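Side-chain contacts in SRPBCC family protein (Bacillus thuringiensis serovar konkukian, PDB 3F08), which is of unknown function but belongs to the SRPBCC (Bet v 1-like) superfamily, whose members commonly bind hydrophobic ligands, and may do likewise: residues 15-20 / 97-102; 19-24 / 88-93; 46-51 / 56-61; 77-82 / 118-123. The protein carries 5 engineered substitutions. All blocks are in the same frame, centred on the assembly; numbering follows the deposited sequence.

How the interactions relate
Interactions 1 and 2 lie side by side, their centres about 5 Å apart: both plant helix 14-21 on the sheet, one residue reaching strand 99-109 and another strand 81-92, through buried, mostly aliphatic side chains with no hydrogen bond across. Interaction 3, partly buried, is different in kind. It pairs two neighbouring strands of the same sheet by backbone hydrogen bonds and adds a buried salt bridge; F24 O, from the first segment of interaction 2, also accepts a bond from R46 NH1. Interaction 4 is the surface contact, where the loop leading into strand 81-92 meets the long helix 114-137, and I56 of interaction 3 packs against that loop.

Interaction 1 of 4, residues 15-20 / 97-102; sequences EQVWQL and NTSLVE
V17 carries this contact from the helical side, its two methyls dividing their work between two residues of the strand. CG2 comes against the hydroxyl of S99, with V17 CG2 to S99 OG at 3.4 Å and S99 CB a little farther off at 3.8 Å from the same methyl. CG1, placed anti to the backbone N (chi1 -179°), reaches V101, the next residue of the strand whose side chain faces the helix: V17 CG1 and V101 CG2 meet tip to tip at 3.8 Å. L100, between S99 and V101, turns to the other side. The S99 hydroxyl is polar but buried, and it is satisfied by a hydrogen bond to G12 O, in the stretch just before the helix; the V17 methyl lies beside it as apolar cover. W18, next along, uses its NE1 for a hydrogen bond to D65 OD1, and the bond from Q19 N to E15 O, 2.9 Å, ties this turn of the helix. The contact sits where helix 14-21 lies on the sheet: V17 also packs on V90 of strand 81-92 and on F136 of helix 114-137, while V101 touches I10 of strand 3-10 and L129 of that long helix.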
loop_
_atom_site.group_PDB
_atom_site.type_symbol
_atom_site.label_atom_id
_atom_site.label_comp_id
_atom_site.label_asym_id
_atom_site.label_seq_id
_atom_site.Cartn_x
_atom_site.Cartn_y
_atom_site.Cartn_z
ATOM N N GLU B 15 17.805 0.577 -4.574
ATOM C CA GLU B 15 16.815 0.945 -5.572
ATOM C C GLU B 15 16.389 -0.240 -6.440
ATOM O O GLU B 15 15.205 -0.401 -6.722
ATOM C CB GLU B 15 17.345 2.076 -6.467
ATOM C CG GLU B 15 17.490 3.438 -5.778
ATOM C CD GLU B 15 18.567 3.457 -4.698
ATOM O OE1 GLU B 15 19.705 3.021 -4.971
ATOM O OE2 GLU B 15 18.280 3.919 -3.574
ATOM N N GLN B 16 17.346 -1.060 -6.874
ATOM C CA GLN B 16 17.023 -2.222 -7.705
ATOM C C GLN B 16 16.180 -3.206 -6.906
ATOM O O GLN B 16 15.143 -3.657 -7.363
ATOM C CB GLN B 16 18.281 -2.968 -8.150
ATOM C CG GLN B 16 19.312 -2.176 -8.918
ATOM C CD GLN B 16 20.563 -3.013 -9.175
ATOM O OE1 GLN B 16 20.529 -3.985 -9.940
ATOM N NE2 GLN B 16 21.666 -2.652 -8.524
ATOM N N VAL B 17 16.650 -3.542 -5.710
ATOM C CA VAL B 17 15.944 -4.490 -4.865
ATOM C C VAL B 17 14.530 -4.048 -4.505
ATOM O O VAL B 17 13.590 -4.834 -4.625
ATOM C CB VAL B 17 16.720 -4.761 -3.566
ATOM C CG1 VAL B 17 15.962 -5.792 -2.716
ATOM C CG2 VAL B 17 18.123 -5.260 -3.904
ATOM N N TRP B 18 14.375 -2.806 -4.050
ATOM C CA TRP B 18 13.046 -2.322 -3.695
ATOM C C TRP B 18 12.168 -2.220 -4.947
ATOM O O TRP B 18 10.960 -2.435 -4.883
ATOM C CB TRP B 18 13.125 -0.970 -2.980
ATOM C CG TRP B 18 11.768 -0.439 -2.598
ATOM C CD1 TRP B 18 11.131 0.649 -3.126
ATOM C CD2 TRP B 18 10.862 -1.004 -1.632
ATOM N NE1 TRP B 18 9.883 0.796 -2.550
ATOM C CE2 TRP B 18 9.695 -0.204 -1.632
ATOM C CE3 TRP B 18 10.924 -2.107 -0.771
ATOM C CZ2 TRP B 18 8.596 -0.474 -0.798
ATOM C CZ3 TRP B 18 9.824 -2.378 0.064
ATOM C CH2 TRP B 18 8.678 -1.560 0.038
ATOM N N GLN B 19 12.774 -1.907 -6.088
ATOM C CA GLN B 19 12.013 -1.818 -7.332
ATOM C C GLN B 19 11.407 -3.191 -7.600
ATOM O O GLN B 19 10.242 -3.314 -7.966
ATOM C CB GLN B 19 12.920 -1.454 -8.511
ATOM C CG GLN B 19 12.488 -0.220 -9.306
ATOM C CD GLN B 19 11.018 -0.224 -9.702
ATOM O OE1 GLN B 19 10.569 -1.039 -10.516
ATOM N NE2 GLN B 19 10.260 0.694 -9.122
ATOM N N LEU B 20 12.225 -4.219 -7.407
ATOM C CA LEU B 20 11.833 -5.607 -7.627
ATOM C C LEU B 20 10.815 -6.130 -6.610
ATOM O O LEU B 20 9.768 -6.660 -6.991
ATOM C CB LEU B 20 13.083 -6.500 -7.583
ATOM C CG LEU B 20 13.196 -7.802 -8.388
ATOM C CD1 LEU B 20 13.648 -8.925 -7.485
ATOM C CD2 LEU B 20 11.883 -8.148 -9.042
ATOM N N ASN B 97 25.941 -0.970 -4.376
ATOM C CA ASN B 97 25.368 -2.002 -5.234
ATOM C C ASN B 97 24.912 -3.239 -4.461
ATOM O O ASN B 97 24.768 -4.319 -5.036
ATOM C CB ASN B 97 26.358 -2.413 -6.330
ATOM C CG ASN B 97 27.535 -3.209 -5.793
ATOM O OD1 ASN B 97 28.173 -2.815 -4.816
ATOM N ND2 ASN B 97 27.835 -4.333 -6.441
ATOM N N THR B 98 24.701 -3.092 -3.156
ATOM C CA THR B 98 24.214 -4.210 -2.349
ATOM C C THR B 98 23.133 -3.693 -1.409
ATOM O O THR B 98 23.025 -2.491 -1.191
ATOM C CB THR B 98 25.326 -4.865 -1.502
ATOM O OG1 THR B 98 25.829 -3.915 -0.556
ATOM C CG2 THR B 98 26.460 -5.365 -2.388
ATOM N N SER B 99 22.332 -4.603 -0.864
ATOM C CA SER B 99 21.262 -4.229 0.053
ATOM C C SER B 99 21.197 -5.213 1.203
ATOM O O SER B 99 21.524 -6.387 1.044
ATOM C CB SER B 99 19.894 -4.248 -0.654
ATOM O OG SER B 99 19.790 -3.266 -1.665
ATOM N N LEU B 100 20.786 -4.732 2.369
ATOM C CA LEU B 100 20.614 -5.613 3.511
ATOM C C LEU B 100 19.110 -5.804 3.600
ATOM O O LEU B 100 18.387 -4.941 4.092
ATOM C CB LEU B 100 21.115 -4.978 4.803
ATOM C CG LEU B 100 21.000 -5.950 5.981
ATOM C CD1 LEU B 100 21.885 -7.162 5.718
ATOM C CD2 LEU B 100 21.405 -5.259 7.270
ATOM N N VAL B 101 18.632 -6.926 3.094
ATOM C CA VAL B 101 17.212 -7.192 3.134
ATOM C C VAL B 101 16.882 -7.974 4.395
ATOM O O VAL B 101 17.452 -9.031 4.657
ATOM C CB VAL B 101 16.769 -7.967 1.896
ATOM C CG1 VAL B 101 15.265 -8.202 1.951
ATOM C CG2 VAL B 101 17.156 -7.181 0.632
ATOM N N GLU B 102 15.956 -7.432 5.174
ATOM C CA GLU B 102 15.553 -8.036 6.434
ATOM C C GLU B 102 14.084 -8.442 6.375
ATOM O O GLU B 102 13.220 -7.649 5.989
ATOM C CB GLU B 102 15.787 -7.016 7.550
ATOM C CG GLU B 102 15.733 -7.550 8.956
ATOM C CD GLU B 102 16.228 -6.518 9.959
ATOM O OE1 GLU B 102 15.520 -5.518 10.202
ATOM O OE2 GLU B 102 17.343 -6.698 10.492
#

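Interaction 2 of 4, residues 19-24 / 88-93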
loop_
_atom_site.group_PDB
_atom_site.type_symbol
_atom_site.label_atom_id
_atom_site.label_comp_id
_atom_site.label_asym_id
_atom_site.label_seq_id
_atom_site.Cartn_x
_atom_site.Cartn_y
_atom_site.Cartn_z
ATOM N N GLN B 19 12.774 -1.907 -6.088
ATOM C CA GLN B 19 12.013 -1.818 -7.332
ATOM C C GLN B 19 11.407 -3.191 -7.600
ATOM O O GLN B 19 10.242 -3.314 -7.966
ATOM C CB GLN B 19 12.920 -1.454 -8.511
ATOM C CG GLN B 19 12.488 -0.220 -9.306
ATOM C CD GLN B 19 11.018 -0.224 -9.702
ATOM O OE1 GLN B 19 10.569 -1.039 -10.516
ATOM N NE2 GLN B 19 10.260 0.694 -9.122
ATOM N N LEU B 20 12.225 -4.219 -7.407
ATOM C CA LEU B 20 11.833 -5.607 -7.627
ATOM C C LEU B 20 10.815 -6.130 -6.610
ATOM O O LEU B 20 9.768 -6.660 -6.991
ATOM C CB LEU B 20 13.083 -6.500 -7.583
ATOM C CG LEU B 20 13.196 -7.802 -8.388
ATOM C CD1 LEU B 20 13.648 -8.925 -7.485
ATOM C CD2 LEU B 20 11.883 -8.148 -9.042
ATOM N N ILE B 21 11.110 -5.969 -5.322
ATOM C CA ILE B 21 10.240 -6.512 -4.282
ATOM C C ILE B 21 9.247 -5.579 -3.584
ATOM O O ILE B 21 8.399 -6.044 -2.832
ATOM C CB ILE B 21 11.086 -7.201 -3.192
ATOM C CG1 ILE B 21 11.799 -6.153 -2.329
ATOM C CG2 ILE B 21 12.143 -8.087 -3.854
ATOM C CD1 ILE B 21 12.537 -6.739 -1.140
ATOM N N GLY B 22 9.346 -4.278 -3.827
ATOM C CA GLY B 22 8.441 -3.329 -3.187
ATOM C C GLY B 22 6.961 -3.490 -3.510
ATOM O O GLY B 22 6.103 -3.092 -2.719
ATOM N N GLY B 23 6.662 -4.060 -4.675
ATOM C CA GLY B 23 5.279 -4.253 -5.076
ATOM C C GLY B 23 4.619 -5.354 -4.276
ATOM O O GLY B 23 5.134 -6.470 -4.195
ATOM N N PHE B 24 3.471 -5.046 -3.687
ATOM C CA PHE B 24 2.760 -6.030 -2.894
ATOM C C PHE B 24 2.305 -7.204 -3.763
ATOM O O PHE B 24 2.249 -8.342 -3.298
ATOM C CB PHE B 24 1.569 -5.370 -2.201
ATOM C CG PHE B 24 0.969 -6.201 -1.103
ATOM C CD1 PHE B 24 1.764 -6.687 -0.066
ATOM C CD2 PHE B 24 -0.392 -6.485 -1.095
ATOM C CE1 PHE B 24 1.210 -7.450 0.971
ATOM C CE2 PHE B 24 -0.965 -7.242 -0.068
ATOM C CZ PHE B 24 -0.159 -7.726 0.965
ATOM N N ILE B 88 8.963 -6.944 5.552
ATOM C CA ILE B 88 10.151 -7.158 4.752
ATOM C C ILE B 88 10.663 -5.756 4.473
ATOM O O ILE B 88 9.895 -4.867 4.093
ATOM C CB ILE B 88 9.829 -7.916 3.442
ATOM C CG1 ILE B 88 11.100 -8.084 2.609
ATOM C CG2 ILE B 88 8.752 -7.196 2.671
ATOM C CD1 ILE B 88 10.965 -9.150 1.516
ATOM N N GLN B 89 11.954 -5.539 4.691
ATOM C CA GLN B 89 12.523 -4.218 4.484
ATOM C C GLN B 89 13.863 -4.267 3.776
ATOM O O GLN B 89 14.655 -5.183 3.981
ATOM C CB GLN B 89 12.686 -3.499 5.828
ATOM C CG GLN B 89 13.305 -2.111 5.708
ATOM C CD GLN B 89 13.259 -1.339 7.017
ATOM O OE1 GLN B 89 13.468 -1.904 8.095
ATOM N NE2 GLN B 89 12.991 -0.042 6.928
ATOM N N VAL B 90 14.103 -3.269 2.938
ATOM C CA VAL B 90 15.348 -3.174 2.191
ATOM C C VAL B 90 16.181 -2.061 2.814
ATOM O O VAL B 90 15.919 -0.887 2.589
ATOM C CB VAL B 90 15.077 -2.842 0.710
ATOM C CG1 VAL B 90 16.388 -2.675 -0.031
ATOM C CG2 VAL B 90 14.240 -3.948 0.074
ATOM N N LYS B 91 17.171 -2.441 3.612
ATOM C CA LYS B 91 18.042 -1.477 4.264
ATOM C C LYS B 91 19.302 -1.239 3.444
ATOM O O LYS B 91 19.620 -1.995 2.528
ATOM C CB LYS B 91 18.428 -1.972 5.659
ATOM C CG LYS B 91 17.235 -2.179 6.573
ATOM C CD LYS B 91 17.655 -2.576 7.983
ATOM C CE LYS B 91 16.464 -2.524 8.933
ATOM N NZ LYS B 91 16.830 -2.857 10.340
ATOM N N GLU B 92 20.019 -0.175 3.778
ATOM C CA GLU B 92 21.246 0.163 3.079
ATOM C C GLU B 92 22.249 -0.986 3.145
ATOM O O GLU B 92 22.452 -1.578 4.204
ATOM C CB GLU B 92 21.874 1.409 3.705
ATOM C CG GLU B 92 21.136 2.715 3.444
ATOM C CD GLU B 92 19.735 2.759 4.037
ATOM O OE1 GLU B 92 19.473 2.062 5.051
ATOM O OE2 GLU B 92 18.895 3.518 3.494
ATOM N N GLY B 93 22.872 -1.299 2.012
ATOM C CA GLY B 93 23.862 -2.360 1.982
ATOM C C GLY B 93 25.202 -1.768 2.386
ATOM O O GLY B 93 25.275 -0.589 2.729
#
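I21 lays its terminal methyl across two branched side chains of the strand, V90 and I88, and that one carbon makes both of the closest approaches. I21 CD1 stands 3.5 Å from V90 CG2, a close approach for two methyl carbons, and I21 CG1 follows behind it at 4.1 Å from the same V90 CG2. On the I88 side the meeting is looser and purely end methyl to end methyl, with I21 CD1 and I88 CD1 3.9 Å apart. The torsions explain how one methyl serves both. CG1 of I21 sits between the backbone N and the carbonyl carbon (chi1 74°), and from there the chain runs out extended (chi2 174°), which carries CD1 out to the strand. I88 answers with an extended chain of its own, whereas V90 offers its nearer branch, CG2. In both pairs the side chains run at a slant to each other. I88 and V90 are two residues apart and present the same face of the strand, with Q89 between them turned to the opposite side. No hydrogen bond crosses here: the three touching residues are buried and meet through carbon alone. Around them, W30 packs on both I21 and I88, and L132 of helix 114-137 comes against I21. V90 also touches T14 and W18 of helix 14-21, so that helix is packed between strand 81-92, the loop of W30 and helix 114-137.

Interaction 3 of 4, residues 46-51 / 56-61; sequences RHLANP and IIERLE
R46 and E58 stand opposite each other on adjacent strands, and their side chains slant across one another so that E58 OE1 meets the edge of the guanidinium. R46 CG lies between the backbone N and the carbonyl carbon (chi1 66°) and the chain runs extended to NE, which lays the guanidinium across to E58. Two nitrogens converge on a single oxygen, R46 NE at 2.7 Å and R46 NH2 at 2.6 Å from E58 OE1. The oxygen sits close to the guanidinium plane, although the two flat groups are turned 37° apart, and the N-H bonds are bent to 138-139°. NE approaches OE1 on its anti side, NH2 nearly end-on to the C-O bond. The remaining nitrogen, NH1, bonds to F24 O and Y70 OH, and R46 makes a cation-pi contact with Y72, so the buried guanidinium has several partners, which probably offset its charge. L48 lies on the same face and crosses E58 at about a right angle, its CD1 3.5 Å from E58 OE1. On the other face, H47 and I57 run alongside each other. I57 CG1 makes an off-centre CH-pi contact with the imidazole, 4.1 Å from the ring centroid, while I57 CD1 approaches H47 NE2 at 3.6 Å. Backbone bonds bind the two hydrogen-bonded pairs, R46 with E58 and L48 with I56; H47 and I57 form the non-hydrogen-bonded pair between them. This is an antiparallel beta hairpin, strands 45-49 and 55-64, within the curved sheet of the Bet v 1-like fold.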
loop_
_atom_site.group_PDB
_atom_site.type_symbol
_atom_site.label_atom_id
_atom_site.label_comp_id
_atom_site.label_asym_id
_atom_site.label_seq_id
_atom_site.Cartn_x
_atom_site.Cartn_y
_atom_site.Cartn_z
ATOM N N ARG B 46 -3.691 -9.459 -1.323
ATOM C CA ARG B 46 -3.089 -10.213 -2.407
ATOM C C ARG B 46 -3.433 -11.687 -2.294
ATOM O O ARG B 46 -3.423 -12.266 -1.206
ATOM C CB ARG B 46 -1.559 -10.014 -2.448
ATOM C CG ARG B 46 -0.783 -10.558 -1.262
ATOM C CD ARG B 46 0.691 -10.181 -1.382
ATOM N NE ARG B 46 1.488 -10.645 -0.244
ATOM C CZ ARG B 46 2.751 -10.291 -0.021
ATOM N NH1 ARG B 46 3.373 -9.466 -0.860
ATOM N NH2 ARG B 46 3.397 -10.756 1.042
ATOM N N HIS B 47 -3.772 -12.277 -3.434
ATOM C CA HIS B 47 -4.116 -13.688 -3.508
ATOM C C HIS B 47 -2.948 -14.376 -4.177
ATOM O O HIS B 47 -2.687 -14.165 -5.361
ATOM C CB HIS B 47 -5.386 -13.898 -4.337
ATOM C CG HIS B 47 -6.634 -13.443 -3.649
ATOM N ND1 HIS B 47 -6.864 -12.125 -3.315
ATOM C CD2 HIS B 47 -7.714 -14.135 -3.215
ATOM C CE1 HIS B 47 -8.031 -12.024 -2.705
ATOM N NE2 HIS B 47 -8.568 -13.229 -2.632
ATOM N N LEU B 48 -2.245 -15.196 -3.408
ATOM C CA LEU B 48 -1.082 -15.910 -3.906
ATOM C C LEU B 48 -1.412 -17.358 -4.200
ATOM O O LEU B 48 -1.955 -18.067 -3.353
ATOM C CB LEU B 48 0.033 -15.854 -2.865
ATOM C CG LEU B 48 0.280 -14.471 -2.265
ATOM C CD1 LEU B 48 1.251 -14.591 -1.098
ATOM C CD2 LEU B 48 0.802 -13.532 -3.342
ATOM N N ALA B 49 -1.086 -17.804 -5.403
ATOM C CA ALA B 49 -1.347 -19.187 -5.764
ATOM C C ALA B 49 -0.037 -19.954 -5.852
ATOM O O ALA B 49 0.919 -19.475 -6.453
ATOM C CB ALA B 49 -2.077 -19.246 -7.097
ATOM N N ASN B 50 0.020 -21.128 -5.233
ATOM C CA ASN B 50 1.223 -21.946 -5.314
ATOM C C ASN B 50 0.969 -22.905 -6.476
ATOM O O ASN B 50 -0.138 -22.947 -7.006
ATOM C CB ASN B 50 1.461 -22.712 -4.005
ATOM C CG ASN B 50 0.338 -23.674 -3.669
ATOM O OD1 ASN B 50 0.371 -24.342 -2.632
ATOM N ND2 ASN B 50 -0.661 -23.753 -4.538
ATOM N N PRO B 51 1.983 -23.678 -6.895
ATOM C CA PRO B 51 1.753 -24.602 -8.011
ATOM C C PRO B 51 0.511 -25.491 -7.865
ATOM O O PRO B 51 -0.141 -25.794 -8.861
ATOM C CB PRO B 51 3.050 -25.403 -8.057
ATOM C CG PRO B 51 4.064 -24.381 -7.671
ATOM C CD PRO B 51 3.401 -23.698 -6.490
ATOM N N ILE B 56 -3.229 -18.498 -1.128
ATOM C CA ILE B 56 -3.005 -17.873 0.166
ATOM C C ILE B 56 -3.456 -16.422 0.047
ATOM O O ILE B 56 -3.229 -15.778 -0.979
ATOM C CB ILE B 56 -1.508 -17.908 0.542
ATOM C CG1 ILE B 56 -1.076 -19.349 0.812
ATOM C CG2 ILE B 56 -1.247 -17.038 1.753
ATOM C CD1 ILE B 56 0.401 -19.477 1.152
ATOM N N ILE B 57 -4.094 -15.907 1.087
ATOM C CA ILE B 57 -4.575 -14.538 1.064
ATOM C C ILE B 57 -3.887 -13.732 2.160
ATOM O O ILE B 57 -3.922 -14.104 3.335
ATOM C CB ILE B 57 -6.101 -14.501 1.263
ATOM C CG1 ILE B 57 -6.777 -15.345 0.173
ATOM C CG2 ILE B 57 -6.605 -13.073 1.196
ATOM C CD1 ILE B 57 -8.306 -15.357 0.255
ATOM N N GLU B 58 -3.251 -12.633 1.771
ATOM C CA GLU B 58 -2.546 -11.799 2.731
ATOM C C GLU B 58 -3.019 -10.357 2.642
ATOM O O GLU B 58 -3.365 -9.864 1.569
ATOM C CB GLU B 58 -1.040 -11.893 2.486
ATOM C CG GLU B 58 -0.560 -13.333 2.364
ATOM C CD GLU B 58 0.943 -13.462 2.244
ATOM O OE1 GLU B 58 1.586 -12.554 1.672
ATOM O OE2 GLU B 58 1.483 -14.494 2.704
ATOM N N ARG B 59 -3.017 -9.682 3.782
ATOM C CA ARG B 59 -3.482 -8.312 3.855
ATOM C C ARG B 59 -2.359 -7.299 4.069
ATOM O O ARG B 59 -1.487 -7.501 4.918
ATOM C CB ARG B 59 -4.516 -8.221 4.980
ATOM C CG ARG B 59 -4.815 -6.831 5.456
ATOM C CD ARG B 59 -6.227 -6.729 5.997
ATOM N NE ARG B 59 -6.895 -5.684 5.248
ATOM C CZ ARG B 59 -8.005 -5.845 4.542
ATOM N NH1 ARG B 59 -8.610 -7.022 4.487
ATOM N NH2 ARG B 59 -8.487 -4.817 3.866
ATOM N N LEU B 60 -2.372 -6.230 3.274
ATOM C CA LEU B 60 -1.374 -5.170 3.404
ATOM C C LEU B 60 -1.698 -4.363 4.664
ATOM O O LEU B 60 -2.814 -3.848 4.796
ATOM C CB LEU B 60 -1.410 -4.239 2.185
ATOM C CG LEU B 60 -0.424 -3.058 2.203
ATOM C CD1 LEU B 60 1.009 -3.590 2.089
ATOM C CD2 LEU B 60 -0.723 -2.097 1.055
ATOM N N GLU B 61 -0.740 -4.251 5.583
ATOM C CA GLU B 61 -0.968 -3.506 6.821
ATOM C C GLU B 61 -0.297 -2.138 6.812
ATOM O O GLU B 61 -0.897 -1.139 7.216
ATOM C CB GLU B 61 -0.458 -4.297 8.028
ATOM C CG GLU B 61 -1.187 -5.606 8.315
ATOM C CD GLU B 61 -2.623 -5.403 8.771
ATOM O OE1 GLU B 61 -2.961 -4.280 9.209
ATOM O OE2 GLU B 61 -3.411 -6.372 8.705
#

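Interaction 4 of 4, residues 77-82 / 118-123; sequences APFPVT and INLVHG. Engineered in segment 118-123: V121 (natural residue Phe).
With CG anti to the backbone N (chi1 166°), L120 swings its side chain out from the helix, and the next torsion (chi2 67°) delivers CD2 to the loop residues F79 and P80. That single methyl does all the close touching. L120 CD2 is 3.7 Å from P80 CD and 4.1 Å from P80 CG, the leucine methyl facing the CD-CG side of the proline ring. F79 takes the methyl from another direction: its side chain crosses L120 at about a right angle, and F79 CD1 approaches L120 CD2 at 4.2 Å, obliquely to the ring. The loop holds its shape by an inverse gamma turn centred on P80, closed by a bond from V81 N to F79 O, 2.7 Å, and both rings lie beside the one methyl. V81 then enters the strand and packs on A117 and F107. The engineered V121 lies beside L120 but makes no close approach to the loop; it packs against T4 and F107. Hydrophobic contact alone joins the two segments, with no hydrogen bond or charge pair across and all three residues partly exposed; shape and dispersion set no preferred direction, and other contacts such as F79 on I124 share in placing the loop.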
loop_
_atom_site.group_PDB
_atom_site.type_symbol
_atom_site.label_atom_id
_atom_site.label_comp_id
_atom_site.label_asym_id
_atom_site.label_seq_id
_atom_site.Cartn_x
_atom_site.Cartn_y
_atom_site.Cartn_z
ATOM N N ALA B 77 -4.261 -19.014 5.235
ATOM C CA ALA B 77 -3.048 -19.788 4.983
ATOM C C ALA B 77 -2.982 -21.080 5.792
ATOM O O ALA B 77 -3.611 -21.207 6.844
ATOM C CB ALA B 77 -1.820 -18.942 5.275
ATOM N N PRO B 78 -2.205 -22.061 5.305
ATOM C CA PRO B 78 -2.053 -23.354 5.978
ATOM C C PRO B 78 -0.898 -23.421 6.973
ATOM O O PRO B 78 -0.289 -24.474 7.140
ATOM C CB PRO B 78 -1.852 -24.312 4.811
ATOM C CG PRO B 78 -0.970 -23.498 3.917
ATOM C CD PRO B 78 -1.621 -22.113 3.951
ATOM N N PHE B 79 -0.592 -22.307 7.628
ATOM C CA PHE B 79 0.502 -22.296 8.597
ATOM C C PHE B 79 -0.057 -22.313 10.013
ATOM O O PHE B 79 -1.021 -21.610 10.311
ATOM C CB PHE B 79 1.377 -21.064 8.382
ATOM C CG PHE B 79 1.894 -20.935 6.979
ATOM C CD1 PHE B 79 2.531 -22.012 6.355
ATOM C CD2 PHE B 79 1.731 -19.748 6.268
ATOM C CE1 PHE B 79 2.999 -21.909 5.038
ATOM C CE2 PHE B 79 2.194 -19.628 4.952
ATOM C CZ PHE B 79 2.829 -20.711 4.333
ATOM N N PRO B 80 0.543 -23.118 10.907
ATOM C CA PRO B 80 0.094 -23.229 12.301
ATOM C C PRO B 80 0.408 -22.023 13.176
ATOM O O PRO B 80 1.045 -22.147 14.213
ATOM C CB PRO B 80 0.797 -24.490 12.784
ATOM C CG PRO B 80 2.104 -24.430 12.052
ATOM C CD PRO B 80 1.668 -24.039 10.649
ATOM N N VAL B 81 -0.057 -20.854 12.764
ATOM C CA VAL B 81 0.180 -19.641 13.526
ATOM C C VAL B 81 -1.006 -18.714 13.402
ATOM O O VAL B 81 -1.757 -18.780 12.431
ATOM C CB VAL B 81 1.429 -18.877 13.024
ATOM C CG1 VAL B 81 2.686 -19.714 13.250
ATOM C CG2 VAL B 81 1.266 -18.536 11.547
ATOM N N THR B 82 -1.167 -17.852 14.395
ATOM C CA THR B 82 -2.243 -16.878 14.406
ATOM C C THR B 82 -1.613 -15.549 14.814
ATOM O O THR B 82 -0.453 -15.516 15.220
ATOM C CB THR B 82 -3.353 -17.276 15.400
ATOM O OG1 THR B 82 -4.441 -16.356 15.286
ATOM C CG2 THR B 82 -2.837 -17.254 16.827
ATOM N N ILE B 118 8.571 -21.098 14.711
ATOM C CA ILE B 118 9.713 -20.251 14.427
ATOM C C ILE B 118 10.564 -20.829 13.294
ATOM O O ILE B 118 10.943 -20.110 12.370
ATOM C CB ILE B 118 10.567 -20.066 15.703
ATOM C CG1 ILE B 118 9.892 -19.046 16.623
ATOM C CG2 ILE B 118 11.985 -19.650 15.339
ATOM C CD1 ILE B 118 10.459 -19.020 18.034
ATOM N N ASN B 119 10.853 -22.127 13.359
ATOM C CA ASN B 119 11.661 -22.781 12.331
ATOM C C ASN B 119 10.958 -22.769 10.975
ATOM O O ASN B 119 11.596 -22.600 9.939
ATOM C CB ASN B 119 11.978 -24.226 12.743
ATOM C CG ASN B 119 12.791 -24.971 11.697
ATOM O OD1 ASN B 119 13.811 -24.475 11.222
ATOM N ND2 ASN B 119 12.345 -26.172 11.342
ATOM N N LEU B 120 9.641 -22.953 10.986
ATOM C CA LEU B 120 8.871 -22.950 9.748
ATOM C C LEU B 120 8.862 -21.555 9.119
ATOM O O LEU B 120 9.094 -21.398 7.924
ATOM C CB LEU B 120 7.435 -23.392 10.019
ATOM C CG LEU B 120 6.440 -23.126 8.887
ATOM C CD1 LEU B 120 6.781 -23.997 7.676
ATOM C CD2 LEU B 120 5.032 -23.423 9.372
ATOM N N VAL B 121 8.579 -20.545 9.929
ATOM C CA VAL B 121 8.547 -19.174 9.435
ATOM C C VAL B 121 9.934 -18.731 8.975
ATOM O O VAL B 121 10.082 -18.161 7.899
ATOM C CB VAL B 121 8.019 -18.219 10.518
ATOM C CG1 VAL B 121 8.096 -16.781 10.038
ATOM C CG2 VAL B 121 6.574 -18.581 10.855
ATOM N N HIS B 122 10.953 -19.010 9.780
ATOM C CA HIS B 122 12.313 -18.636 9.414
ATOM C C HIS B 122 12.701 -19.329 8.110
ATOM O O HIS B 122 13.381 -18.747 7.269
ATOM C CB HIS B 122 13.290 -19.018 10.534
ATOM C CG HIS B 122 14.687 -18.528 10.312
ATOM N ND1 HIS B 122 15.575 -19.166 9.472
ATOM C CD2 HIS B 122 15.346 -17.455 10.812
ATOM C CE1 HIS B 122 16.723 -18.510 9.471
ATOM N NE2 HIS B 122 16.609 -17.468 10.274
ATOM N N GLY B 123 12.256 -20.570 7.946
ATOM C CA GLY B 123 12.556 -21.316 6.735
ATOM C C GLY B 123 11.935 -20.657 5.513
ATOM O O GLY B 123 12.519 -20.645 4.431
#